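Spore coat polysaccharide biosynthesis protein SpsE (Bacillus subtilis, PDB 1VLI) takes part in making the spore coat polysaccharide, probably as a sialic-acid-type synthase with N-acylneuraminate-9-phosphate synthase activity. Local coordinates at residues A[175-180]-A[214-219]; A[190-195]-A[206-211]; A[322-327]-A[332-337]; A[363-368]-A[373-378]; A[36-41]-A[248-253]. All blocks are in the same frame, centred on the assembly; numbering follows the deposited sequence.

Contact 1 (A[175-180]-A[214-219]); sequences EAWRTI and AAFPEA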
# COMPACT_ATOMS: atom_id res chain seq x y z
N GLU A 175 14.98 -0.45 -4.28
CA GLU A 175 14.73 -0.99 -5.59
C GLU A 175 13.38 -0.50 -6.10
O GLU A 175 13.22 -0.21 -7.29
CB GLU A 175 14.78 -2.52 -5.59
CG GLU A 175 14.72 -3.14 -6.97
CD GLU A 175 15.08 -4.62 -6.99
OE1 GLU A 175 15.05 -5.23 -5.91
OE2 GLU A 175 15.39 -5.18 -8.08
N ALA A 176 12.42 -0.43 -5.19
CA ALA A 176 11.08 0.09 -5.50
C ALA A 176 11.18 1.56 -5.86
O ALA A 176 10.54 2.03 -6.83
CB ALA A 176 10.16 -0.12 -4.33
N TRP A 177 12.00 2.28 -5.09
CA TRP A 177 12.23 3.71 -5.29
C TRP A 177 12.86 4.01 -6.65
O TRP A 177 12.29 4.80 -7.44
CB TRP A 177 13.08 4.26 -4.16
CG TRP A 177 13.39 5.74 -4.26
CD1 TRP A 177 12.58 6.81 -3.90
CD2 TRP A 177 14.60 6.32 -4.75
NE1 TRP A 177 13.21 8.00 -4.15
CE2 TRP A 177 14.46 7.73 -4.66
CE3 TRP A 177 15.80 5.79 -5.24
CZ2 TRP A 177 15.46 8.60 -5.06
CZ3 TRP A 177 16.79 6.64 -5.65
CH2 TRP A 177 16.63 8.04 -5.55
N ARG A 178 14.01 3.37 -6.90
CA ARG A 178 14.72 3.48 -8.18
C ARG A 178 13.87 3.17 -9.39
O ARG A 178 14.06 3.79 -10.43
CB ARG A 178 15.90 2.51 -8.21
CG ARG A 178 17.15 3.09 -7.60
CD ARG A 178 18.42 2.33 -7.96
NE ARG A 178 19.05 2.86 -9.16
CZ ARG A 178 20.27 2.55 -9.57
NH1 ARG A 178 21.02 1.70 -8.88
NH2 ARG A 178 20.76 3.10 -10.68
N THR A 179 13.00 2.18 -9.26
CA THR A 179 12.16 1.72 -10.35
C THR A 179 11.15 2.80 -10.77
O THR A 179 10.83 2.95 -11.95
CB THR A 179 11.42 0.44 -9.90
OG1 THR A 179 12.36 -0.60 -9.63
CG2 THR A 179 10.59 -0.12 -11.01
N ILE A 180 10.62 3.53 -9.79
CA ILE A 180 9.66 4.60 -10.06
C ILE A 180 10.40 5.81 -10.61
O ILE A 180 9.95 6.45 -11.56
CB ILE A 180 8.87 4.98 -8.78
CG1 ILE A 180 8.09 3.76 -8.29
CG2 ILE A 180 7.95 6.21 -9.03
CD1 ILE A 180 7.70 3.87 -6.83
N ALA A 214 16.66 10.18 5.97
CA ALA A 214 18.03 10.46 5.61
C ALA A 214 18.43 9.59 4.44
O ALA A 214 19.06 10.08 3.50
CB ALA A 214 18.96 10.27 6.82
N ALA A 215 18.03 8.32 4.44
CA ALA A 215 18.42 7.39 3.35
C ALA A 215 17.86 7.75 1.98
O ALA A 215 18.52 7.48 0.97
CB ALA A 215 18.11 5.91 3.71
N PHE A 216 16.65 8.33 1.94
CA PHE A 216 15.97 8.76 0.71
C PHE A 216 15.53 10.22 0.81
O PHE A 216 14.32 10.50 0.90
CB PHE A 216 14.73 7.88 0.46
CG PHE A 216 15.04 6.42 0.36
CD1 PHE A 216 15.52 5.88 -0.83
CD2 PHE A 216 14.90 5.59 1.48
CE1 PHE A 216 15.87 4.53 -0.92
CE2 PHE A 216 15.24 4.23 1.39
CZ PHE A 216 15.74 3.71 0.19
N PRO A 217 16.47 11.16 0.76
CA PRO A 217 16.16 12.52 1.12
C PRO A 217 15.29 13.22 0.07
O PRO A 217 14.82 14.32 0.32
CB PRO A 217 17.55 13.18 1.26
CG PRO A 217 18.36 12.49 0.26
CD PRO A 217 17.85 11.04 0.26
N GLU A 218 15.05 12.58 -1.07
CA GLU A 218 14.07 13.14 -2.02
C GLU A 218 12.68 12.49 -1.94
O GLU A 218 11.77 12.86 -2.68
CB GLU A 218 14.59 13.05 -3.46
CG GLU A 218 15.55 14.17 -3.86
CD GLU A 218 16.24 13.87 -5.17
OE1 GLU A 218 15.64 14.15 -6.25
OE2 GLU A 218 17.37 13.32 -5.13
N ALA A 219 12.53 11.48 -1.07
CA ALA A 219 11.23 10.87 -0.84
C ALA A 219 10.62 11.59 0.35
O ALA A 219 11.37 12.21 1.14
CB ALA A 219 11.39 9.41 -0.55

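Contact 2 (A[190-195]-A[206-211]); sequences IMHCVA and LSVIPM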
# COMPACT_ATOMS: atom_id res chain seq x y z
N ILE A 190 6.98 7.13 0.98
CA ILE A 190 7.33 5.77 1.44
C ILE A 190 6.75 5.64 2.84
O ILE A 190 7.10 6.43 3.70
CB ILE A 190 8.88 5.63 1.49
CG1 ILE A 190 9.50 5.93 0.12
CG2 ILE A 190 9.29 4.23 1.99
CD1 ILE A 190 10.99 5.71 0.03
N MSE A 191 5.85 4.67 3.06
CA MSE A 191 5.25 4.51 4.38
C MSE A 191 6.00 3.42 5.15
O MSE A 191 6.21 2.34 4.65
CB MSE A 191 3.79 4.12 4.30
CG MSE A 191 2.91 5.02 3.36
SE MSE A 191 2.73 6.80 4.05
CE MSE A 191 1.32 6.48 5.37
N HIS A 192 6.39 3.70 6.38
CA HIS A 192 6.80 2.67 7.31
C HIS A 192 5.54 2.05 7.87
O HIS A 192 4.53 2.73 8.01
CB HIS A 192 7.64 3.27 8.45
CG HIS A 192 7.92 2.31 9.56
ND1 HIS A 192 8.46 1.06 9.35
CD2 HIS A 192 7.74 2.42 10.89
CE1 HIS A 192 8.62 0.45 10.51
NE2 HIS A 192 8.20 1.25 11.46
N CYS A 193 5.61 0.79 8.26
CA CYS A 193 4.41 0.05 8.50
C CYS A 193 4.71 -1.30 9.14
O CYS A 193 5.72 -1.91 8.81
CB CYS A 193 3.77 -0.19 7.13
SG CYS A 193 2.23 -1.05 7.24
N VAL A 194 3.83 -1.78 10.00
CA VAL A 194 3.89 -3.16 10.54
C VAL A 194 2.68 -4.01 10.09
O VAL A 194 1.52 -3.61 10.32
CB VAL A 194 3.92 -3.14 12.07
CG1 VAL A 194 4.21 -4.52 12.61
CG2 VAL A 194 4.92 -2.12 12.58
N ALA A 195 2.92 -5.18 9.49
CA ALA A 195 1.82 -5.96 8.85
C ALA A 195 0.85 -6.67 9.80
O ALA A 195 -0.25 -7.06 9.39
CB ALA A 195 2.36 -6.94 7.79
N LEU A 206 9.62 3.02 15.44
CA LEU A 206 9.57 4.37 14.86
C LEU A 206 10.92 5.01 14.49
O LEU A 206 10.96 5.95 13.69
CB LEU A 206 8.76 5.31 15.76
CG LEU A 206 7.30 4.99 16.07
CD1 LEU A 206 6.59 6.22 16.63
CD2 LEU A 206 6.59 4.52 14.81
N SER A 207 12.03 4.52 15.07
CA SER A 207 13.34 5.04 14.67
C SER A 207 13.60 4.78 13.17
O SER A 207 14.51 5.36 12.59
CB SER A 207 14.48 4.48 15.54
OG SER A 207 14.38 3.08 15.60
N VAL A 208 12.78 3.95 12.55
CA VAL A 208 12.87 3.70 11.14
C VAL A 208 12.54 4.92 10.29
O VAL A 208 13.08 5.10 9.19
CB VAL A 208 11.95 2.53 10.75
CG1 VAL A 208 11.69 2.49 9.23
CG2 VAL A 208 12.52 1.22 11.23
N ILE A 209 11.63 5.76 10.80
CA ILE A 209 11.20 6.94 10.06
C ILE A 209 12.35 7.92 9.72
O ILE A 209 12.57 8.16 8.53
CB ILE A 209 9.99 7.63 10.76
CG1 ILE A 209 8.75 6.73 10.65
CG2 ILE A 209 9.75 9.03 10.17
CD1 ILE A 209 7.53 7.24 11.46
N PRO A 210 13.06 8.50 10.71
CA PRO A 210 14.29 9.26 10.42
C PRO A 210 15.36 8.55 9.61
O PRO A 210 15.99 9.19 8.77
CB PRO A 210 14.82 9.73 11.80
CG PRO A 210 14.05 8.99 12.80
CD PRO A 210 12.71 8.58 12.15
N MSE A 211 15.57 7.25 9.83
CA MSE A 211 16.53 6.50 9.04
C MSE A 211 16.14 6.56 7.55
O MSE A 211 16.96 6.93 6.70
CB MSE A 211 16.55 5.05 9.51
CG MSE A 211 17.62 4.21 8.88
SE MSE A 211 17.13 3.46 7.18
CE MSE A 211 15.77 2.07 7.78

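Contact 3 (A[322-327]-A[332-337]); sequences APIQKG and EDNIAV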
# COMPACT_ATOMS: atom_id res chain seq x y z
N ALA A 322 -0.37 -21.48 -16.50
CA ALA A 322 -0.75 -22.70 -17.23
C ALA A 322 0.44 -23.68 -17.15
O ALA A 322 1.48 -23.29 -16.67
CB ALA A 322 -1.08 -22.37 -18.69
N PRO A 323 0.31 -24.94 -17.57
CA PRO A 323 1.50 -25.80 -17.66
C PRO A 323 2.42 -25.32 -18.79
O PRO A 323 1.97 -25.01 -19.89
CB PRO A 323 0.92 -27.19 -17.99
CG PRO A 323 -0.51 -27.11 -17.69
CD PRO A 323 -0.91 -25.68 -17.94
N ILE A 324 3.71 -25.23 -18.50
CA ILE A 324 4.67 -24.83 -19.54
C ILE A 324 5.51 -26.03 -19.94
O ILE A 324 6.01 -26.76 -19.08
CB ILE A 324 5.55 -23.66 -19.05
CG1 ILE A 324 4.67 -22.43 -18.71
CG2 ILE A 324 6.60 -23.29 -20.10
CD1 ILE A 324 5.46 -21.22 -18.30
N GLN A 325 5.65 -26.24 -21.24
CA GLN A 325 6.40 -27.37 -21.73
C GLN A 325 7.81 -27.02 -22.18
O GLN A 325 8.09 -25.88 -22.58
CB GLN A 325 5.63 -28.08 -22.83
CG GLN A 325 4.43 -28.89 -22.25
CD GLN A 325 3.82 -29.60 -23.47
OE1 GLN A 325 4.15 -30.86 -23.75
NE2 GLN A 325 2.96 -28.82 -24.27
N LYS A 326 8.69 -28.02 -22.10
CA LYS A 326 10.10 -27.87 -22.43
C LYS A 326 10.25 -27.27 -23.82
O LYS A 326 9.71 -27.82 -24.77
CB LYS A 326 10.79 -29.25 -22.40
CG LYS A 326 12.30 -29.15 -22.53
CD LYS A 326 12.95 -30.49 -22.84
CE LYS A 326 14.42 -30.42 -22.44
NZ LYS A 326 15.11 -31.69 -22.79
N GLY A 327 10.94 -26.14 -23.95
CA GLY A 327 11.15 -25.54 -25.27
C GLY A 327 10.33 -24.27 -25.44
O GLY A 327 10.67 -23.38 -26.25
N GLU A 332 3.58 -13.28 -21.22
CA GLU A 332 2.39 -12.73 -20.54
C GLU A 332 1.26 -13.78 -20.42
O GLU A 332 0.43 -13.70 -19.52
CB GLU A 332 1.89 -11.56 -21.39
CG GLU A 332 1.28 -10.36 -20.66
CD GLU A 332 2.32 -9.41 -20.07
OE1 GLU A 332 3.37 -9.16 -20.72
OE2 GLU A 332 2.09 -8.89 -18.95
N ASP A 333 1.24 -14.77 -21.31
CA ASP A 333 0.19 -15.78 -21.31
C ASP A 333 0.39 -17.05 -20.50
O ASP A 333 -0.57 -17.79 -20.29
CB ASP A 333 -0.14 -16.16 -22.76
CG ASP A 333 -0.74 -15.01 -23.52
OD1 ASP A 333 -1.43 -14.15 -22.91
OD2 ASP A 333 -0.56 -14.86 -24.74
N ASN A 334 1.61 -17.33 -20.05
CA ASN A 334 1.82 -18.52 -19.22
C ASN A 334 2.53 -18.26 -17.88
O ASN A 334 2.58 -19.15 -17.03
CB ASN A 334 2.51 -19.64 -20.01
CG ASN A 334 3.79 -19.19 -20.67
OD1 ASN A 334 4.42 -18.19 -20.29
ND2 ASN A 334 4.18 -19.92 -21.69
N ILE A 335 3.05 -17.06 -17.69
CA ILE A 335 3.56 -16.68 -16.38
C ILE A 335 3.03 -15.31 -15.94
O ILE A 335 2.71 -14.46 -16.78
CB ILE A 335 5.13 -16.71 -16.32
CG1 ILE A 335 5.76 -15.93 -17.49
CG2 ILE A 335 5.65 -18.16 -16.27
CD1 ILE A 335 7.13 -15.39 -17.18
N ALA A 336 2.96 -15.11 -14.61
CA ALA A 336 2.47 -13.85 -14.06
C ALA A 336 3.15 -13.52 -12.74
O ALA A 336 3.67 -14.41 -12.06
CB ALA A 336 0.94 -13.85 -13.90
N VAL A 337 3.17 -12.24 -12.39
CA VAL A 337 3.71 -11.74 -11.11
C VAL A 337 2.56 -11.80 -10.07
O VAL A 337 1.61 -10.99 -10.12
CB VAL A 337 4.25 -10.32 -11.30
CG1 VAL A 337 4.69 -9.66 -9.97
CG2 VAL A 337 5.39 -10.34 -12.29

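Contact 4 (A[363-368]-A[373-378]); sequences RDIPAD and WDDILL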
# COMPACT_ATOMS: atom_id res chain seq x y z
N ARG A 363 12.65 -27.28 -19.06
CA ARG A 363 11.94 -28.48 -18.65
C ARG A 363 10.47 -28.13 -18.46
O ARG A 363 10.13 -26.95 -18.31
CB ARG A 363 12.49 -29.03 -17.34
CG ARG A 363 12.49 -28.00 -16.19
CD ARG A 363 13.28 -28.46 -14.98
NE ARG A 363 12.92 -27.72 -13.76
CZ ARG A 363 13.41 -28.02 -12.56
NH1 ARG A 363 14.27 -29.03 -12.43
NH2 ARG A 363 13.06 -27.31 -11.48
N ASP A 364 9.61 -29.15 -18.42
CA ASP A 364 8.20 -28.98 -18.09
C ASP A 364 8.00 -28.29 -16.75
O ASP A 364 8.63 -28.66 -15.77
CB ASP A 364 7.53 -30.34 -18.02
CG ASP A 364 7.52 -31.07 -19.36
OD1 ASP A 364 7.83 -30.45 -20.41
OD2 ASP A 364 7.19 -32.27 -19.43
N ILE A 365 7.12 -27.30 -16.70
CA ILE A 365 6.74 -26.68 -15.43
C ILE A 365 5.24 -26.86 -15.26
O ILE A 365 4.47 -26.54 -16.17
CB ILE A 365 7.12 -25.20 -15.41
CG1 ILE A 365 8.47 -24.99 -16.11
CG2 ILE A 365 7.16 -24.69 -13.98
CD1 ILE A 365 8.82 -23.55 -16.38
N PRO A 366 4.81 -27.42 -14.12
CA PRO A 366 3.38 -27.53 -13.82
C PRO A 366 2.72 -26.14 -13.70
O PRO A 366 3.41 -25.15 -13.43
CB PRO A 366 3.36 -28.27 -12.48
CG PRO A 366 4.71 -28.98 -12.41
CD PRO A 366 5.65 -28.03 -13.07
N ALA A 367 1.40 -26.06 -13.90
CA ALA A 367 0.70 -24.78 -13.69
C ALA A 367 0.75 -24.48 -12.22
O ALA A 367 0.97 -25.39 -11.42
CB ALA A 367 -0.72 -24.88 -14.15
N ASP A 368 0.57 -23.20 -11.86
CA ASP A 368 0.50 -22.77 -10.46
C ASP A 368 1.74 -23.01 -9.62
O ASP A 368 1.64 -23.19 -8.40
CB ASP A 368 -0.68 -23.44 -9.78
CG ASP A 368 -1.90 -22.61 -9.86
OD1 ASP A 368 -2.02 -21.73 -8.96
OD2 ASP A 368 -2.75 -22.73 -10.79
N TRP A 373 15.23 -21.43 -10.82
CA TRP A 373 16.33 -21.28 -11.79
C TRP A 373 16.50 -22.50 -12.66
O TRP A 373 16.83 -22.41 -13.84
CB TRP A 373 17.65 -20.95 -11.08
CG TRP A 373 17.73 -19.53 -10.68
CD1 TRP A 373 17.70 -19.03 -9.41
CD2 TRP A 373 17.80 -18.39 -11.55
NE1 TRP A 373 17.76 -17.66 -9.43
CE2 TRP A 373 17.82 -17.24 -10.74
CE3 TRP A 373 17.84 -18.23 -12.95
CZ2 TRP A 373 17.91 -15.94 -11.27
CZ3 TRP A 373 17.90 -16.93 -13.48
CH2 TRP A 373 17.93 -15.82 -12.64
N ASP A 374 16.23 -23.66 -12.07
CA ASP A 374 16.36 -24.90 -12.79
C ASP A 374 15.39 -25.03 -13.96
O ASP A 374 15.57 -25.90 -14.80
CB ASP A 374 16.18 -26.06 -11.83
CG ASP A 374 17.45 -26.39 -11.08
OD1 ASP A 374 18.51 -25.76 -11.30
OD2 ASP A 374 17.47 -27.28 -10.22
N ASP A 375 14.37 -24.17 -14.00
CA ASP A 375 13.39 -24.17 -15.08
C ASP A 375 13.96 -23.44 -16.28
O ASP A 375 13.47 -23.62 -17.38
CB ASP A 375 12.07 -23.48 -14.63
CG ASP A 375 11.36 -24.23 -13.48
OD1 ASP A 375 11.52 -25.47 -13.42
OD2 ASP A 375 10.64 -23.66 -12.60
N ILE A 376 14.97 -22.60 -16.06
CA ILE A 376 15.51 -21.74 -17.14
C ILE A 376 16.97 -21.97 -17.51
O ILE A 376 17.38 -21.58 -18.61
CB ILE A 376 15.25 -20.23 -16.89
CG1 ILE A 376 15.50 -19.84 -15.46
CG2 ILE A 376 13.78 -19.87 -17.19
CD1 ILE A 376 14.54 -18.79 -15.00
N LEU A 377 17.74 -22.61 -16.62
CA LEU A 377 19.17 -22.83 -16.83
C LEU A 377 19.52 -24.25 -17.28
O LEU A 377 19.08 -25.26 -16.70
CB LEU A 377 19.97 -22.42 -15.59
CG LEU A 377 19.87 -20.93 -15.26
CD1 LEU A 377 20.48 -20.64 -13.90
CD2 LEU A 377 20.51 -20.04 -16.36
N LEU A 378 20.30 -24.31 -18.35
CA LEU A 378 20.61 -25.56 -19.02
C LEU A 378 21.65 -26.30 -18.18
O LEU A 378 22.66 -25.73 -17.81
CB LEU A 378 21.14 -25.31 -20.43
CG LEU A 378 21.20 -26.53 -21.35
CD1 LEU A 378 19.96 -26.54 -22.21
CD2 LEU A 378 22.46 -26.56 -22.22

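Contact 5 (A[36-41]-A[248-253]); sequences GINHDG and HFTIDK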
# COMPACT_ATOMS: atom_id res chain seq x y z
N GLY A 36 -11.32 1.03 4.37
CA GLY A 36 -11.19 -0.38 4.03
C GLY A 36 -12.45 -0.95 3.40
O GLY A 36 -12.84 -0.54 2.30
N ILE A 37 -13.07 -1.91 4.09
CA ILE A 37 -14.37 -2.47 3.71
C ILE A 37 -15.44 -2.25 4.77
O ILE A 37 -16.50 -2.84 4.71
CB ILE A 37 -14.26 -3.98 3.34
CG1 ILE A 37 -13.85 -4.85 4.53
CG2 ILE A 37 -13.35 -4.20 2.15
CD1 ILE A 37 -14.03 -6.38 4.25
N ASN A 38 -15.16 -1.36 5.72
CA ASN A 38 -16.04 -1.10 6.86
C ASN A 38 -17.41 -0.46 6.55
O ASN A 38 -18.14 -0.09 7.46
CB ASN A 38 -15.31 -0.28 7.93
CG ASN A 38 -14.18 -1.06 8.63
OD1 ASN A 38 -14.05 -2.28 8.49
ND2 ASN A 38 -13.37 -0.35 9.41
N HIS A 39 -17.75 -0.36 5.27
CA HIS A 39 -19.10 0.07 4.84
C HIS A 39 -20.11 -1.10 4.86
O HIS A 39 -21.31 -0.90 4.64
CB HIS A 39 -19.03 0.65 3.43
CG HIS A 39 -18.30 -0.22 2.46
ND1 HIS A 39 -18.81 -1.41 1.99
CD2 HIS A 39 -17.10 -0.07 1.86
CE1 HIS A 39 -17.97 -1.95 1.14
NE2 HIS A 39 -16.91 -1.16 1.04
N ASP A 40 -19.60 -2.31 5.07
CA ASP A 40 -20.35 -3.55 5.16
C ASP A 40 -21.29 -3.80 3.97
O ASP A 40 -22.34 -4.40 4.13
CB ASP A 40 -21.12 -3.59 6.49
CG ASP A 40 -20.20 -3.73 7.72
OD1 ASP A 40 -19.05 -4.27 7.60
OD2 ASP A 40 -20.56 -3.36 8.87
N GLY A 41 -20.91 -3.33 2.78
CA GLY A 41 -21.74 -3.42 1.57
C GLY A 41 -22.97 -2.52 1.53
O GLY A 41 -23.88 -2.73 0.73
N HIS A 248 -6.75 3.20 10.30
CA HIS A 248 -8.08 2.63 10.04
C HIS A 248 -9.12 3.31 10.94
O HIS A 248 -8.83 3.64 12.11
CB HIS A 248 -8.14 1.14 10.32
CG HIS A 248 -7.28 0.32 9.41
ND1 HIS A 248 -7.79 -0.61 8.54
CD2 HIS A 248 -5.93 0.29 9.25
CE1 HIS A 248 -6.80 -1.19 7.88
NE2 HIS A 248 -5.66 -0.66 8.29
N PHE A 249 -10.31 3.53 10.37
CA PHE A 249 -11.44 3.98 11.15
C PHE A 249 -12.72 3.25 10.74
O PHE A 249 -12.81 2.68 9.65
CB PHE A 249 -11.62 5.49 11.04
CG PHE A 249 -12.34 5.95 9.80
CD1 PHE A 249 -11.72 5.90 8.57
CD2 PHE A 249 -13.64 6.47 9.89
CE1 PHE A 249 -12.36 6.34 7.43
CE2 PHE A 249 -14.31 6.92 8.75
CZ PHE A 249 -13.68 6.85 7.51
N THR A 250 -13.69 3.25 11.64
CA THR A 250 -14.97 2.63 11.39
C THR A 250 -16.03 3.59 11.89
O THR A 250 -15.70 4.63 12.44
CB THR A 250 -15.08 1.26 12.08
OG1 THR A 250 -16.40 0.74 11.88
CG2 THR A 250 -14.96 1.41 13.61
N ILE A 251 -17.29 3.23 11.71
CA ILE A 251 -18.40 4.06 12.14
C ILE A 251 -18.85 3.61 13.53
O ILE A 251 -19.47 4.38 14.27
CB ILE A 251 -19.56 4.02 11.05
CG1 ILE A 251 -20.28 5.36 10.97
CG2 ILE A 251 -20.54 2.83 11.20
CD1 ILE A 251 -19.49 6.41 10.23
N ASP A 252 -18.49 2.37 13.87
CA ASP A 252 -18.88 1.73 15.14
C ASP A 252 -18.01 0.50 15.40
O ASP A 252 -18.08 -0.48 14.65
CB ASP A 252 -20.38 1.34 15.08
CG ASP A 252 -20.81 0.46 16.24
OD1 ASP A 252 -20.11 0.38 17.27
OD2 ASP A 252 -21.88 -0.18 16.21
N LYS A 253 -17.22 0.54 16.46
CA LYS A 253 -16.20 -0.49 16.76
C LYS A 253 -16.78 -1.87 17.10
O LYS A 253 -16.07 -2.88 17.05
CB LYS A 253 -15.28 -0.03 17.90
CG LYS A 253 -14.36 1.13 17.55
CD LYS A 253 -13.77 1.82 18.79
CE LYS A 253 -12.67 1.01 19.45
NZ LYS A 253 -11.48 0.84 18.58

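Contact 1 (A[175-180]-A[214-219])
On the helix that carries Trp177 toward Phe216, one carbonyl oxygen is gripped twice: Glu175 O takes the helical bond from Thr179 N at 3.1 Å and a short one from Thr179 OG1 at 2.5 Å, the two donors coming in from opposite faces of the carbonyl plane. The contact itself, made by Trp177 from the same turn, is aromatic. Trp177 turns its CG away from the backbone N (chi1 180°), which lays the indole out toward the loop at 214-219. There the edge of Phe216 meets the indole face in a tilted edge-to-face pair, with Trp177 CG 4.0 Å from Phe216 CD1 and the planes at 52°. CD1 stands over the rim of the indole rather than its middle. Ala219 CB adds a looser touch, 4.3 Å from Trp177 NE1. A type I turn from Phe216 to Ala219, closed by Ala219 N to Phe216 O at 2.8 Å, brings both residues to the same indole. Ile190 of strand 188-193 touches both Phe216 and Ala219, while Ile188 touches Trp177. Helix 170-181 is thus joined to the end of helix 208-215 over the strand between them, the packing of neighbouring helices around a TIM barrel.

Contact 2 (A[190-195]-A[206-211])
His192 and Val208 cross at about a right angle, the imidazole presenting a face to the branched end of the valine. Val208 CG1 lies 3.8 Å from the centroid of the His192 ring and 23° off its normal, a CH-pi contact over the face. The methyl is displaced toward the rim on the ND1 side, so that Val208 CG1 and His192 ND1 are 3.5 Å apart. Val208 CB and CG2 both come near the CE1 end of the ring, with His192 CE1 3.9 Å from Val208 CB. With chi1 at 171°, His192 swings its CG to the side away from its own nitrogen and sends the imidazole from the strand out to the start of the helix. Ile209 starts off neither toward the strand nor away from it, but its end comes nearer: its CG1 is 4.2 Å from His192 CB and lies obliquely to the ring.

No hydrogen bond joins the two segments, yet the polar edge of the buried imidazole is engaged. His192 NE2 bonds to Ser204 O, in the loop leading to the helix, and His192 ND1 has a weak bond with Lys301 NZ. These partners would hold the ring against rotation and keep its face turned to Val208. Beside it, Leu206 and Ile209 both pack on Phe223 of the next strand. Strand 188-193, helix 208-215 and strand 220-225 form a beta-alpha-beta unit, and a helix seated on its preceding strand through apolar side chains is the repeating theme of the TIM barrel.

Contact 3 (A[322-327]-A[332-337])
Ile324 and Ile335 make the apolar part of the contact: Ile324 points its CB at the opposing segment, and its CD1 reaches Ile335 CG2 at 3.7 Å, the two chains meeting at a slant. Ile335 carries that methyl beside its backbone N and also leans on Ile318 and on Phe352 and Thr356 of helix 352-356, so Ile324 is tied into a larger hydrophobic cluster.

The second kind is aliphatic against amide. Ile324 and Asn334 cross at about a right angle, and Ile324 CD1 lies 3.5 Å from Asn334 CG. The same methyl is 3.8 Å from Asn334 OD1 and equally 3.8 Å from Asn334 ND2, so it sits over the carbonyl carbon and favours neither end of the amide. Ile324 CG1 follows behind, 3.8 Å from Asn334 CB. Asn334 has its CG tucked between the backbone N and the carbonyl carbon (chi1 54°), which brings the amide under the isoleucine.

Polar bonding lies outside the two segments. Asn334 OD1 accepts from Ser331 N, while Asn334 ND2 serves Glu328 OE2 and Ala329 O, all in the short link between the segments. Asn334 also shares a backbone bond with Thr321, continuing the pairing of strands 317-320 and 335-338 in the SAF domain.

Both ends of the buried amide therefore have hydrogen-bond partners, and one face of it is covered by the isoleucine. Such an amide is probably fixed in rotation, with the connecting link supplying partners to its polar ends and Ile324 shielding that face from water.

Contact 4 (A[363-368]-A[373-378])
Arg363 binds Asp375 by a salt bridge in which two donors share one oxygen. The stronger bond runs from Arg363 NE to Asp375 OD1 at 2.7 Å, with a fairly straight N-H (157°) and the oxygen in the guanidinium plane. Arg363 NH2 adds a weak, bent one to the same Asp375 OD1 at 3.1 Å. The other oxygen, Asp375 OD2, accepts a weak bond from Val372 N. Arg363 tucks CG between its backbone N and carbonyl carbon (chi1 55°) and runs extended to NE. One face of its guanidinium lies against Asp374 CB, 3.4 Å from Arg363 NH2. Asp374 OD2 stays 4.3 Å from Arg363 NH1, well out of the guanidinium plane, a charge attraction alone; Asp374 OD1 has a long, weak ion pair with Lys379. Both segments belong to the SAF domain, where Asp375 shares a backbone bond with Val362. On the apolar side Ile365 CD1 meets Asp375 CB at 3.7 Å. With an alanine here instead of Asp375, Arg363 would probably keep only the more distant charge of Asp374 and turn more freely, and Val372 N would lose its weak acceptor. Trp373 O takes two backbone donors, Ile376 N and Leu377 N, each at 2.9 Å.

Contact 5 (A[36-41]-A[248-253])
Asn38 sets its CG beside its own backbone N (chi1 -69°), which turns the amide's ND2 end to the chain at Phe249 and Thr250. Asn38 ND2 donates to Phe249 O at 3.1 Å and 153°; the oxygen lies close to the amide plane, but the donor stands above the carbonyl plane, 47° out of it. Asn38 ND2 also passes 3.6 Å from Thr250 CB, the two side chains crossing at about a right angle. Thr250 OG1 is hydrogen-bonded with His260 ND1 and accepts a weak bond from Asp252 N at 3.3 Å. Asn38 OD1 accepts from Asp259 N, so both ends of the amide are bonded, which in all likelihood fixes its orientation. Were Asn38 an alanine, Phe249 O and Asp259 N would both lose this partner, and the two loops would probably be less firmly tied. They leave strands 30-36 and 244-248, the first and last of the barrel, where it closes. His248, which with His226 binds zinc, lies at the root of one of them. A buried, uncharged amide, bonded here to a backbone carbonyl and a backbone N-H, thus joins the loops, with the Asn38 side chain about 10 Å from the zinc, and brings no charge of its own near the metal.

Contacts 1, 2 and 5 belong to the TIM barrel, contacts 3 and 4 to the SAF domain, whose centres lie more than 30 Å away from those of the barrel contacts. Contacts 1 and 2 share helix 208-215 and touch through Ile190; both are buried and apolar or aromatic, as suits a helix layer on a sheet. Contact 5, also buried but at the strand ends near the zinc, relies instead on a neutral hydrogen bond. In the SAF domain contacts 3 and 4 sit 9 Å apart by centres and are stitched by Ile324 O to Ile365 N at 2.7 Å. Contact 3 is the buried member; contact 4, only partly buried, is the one with a salt bridge.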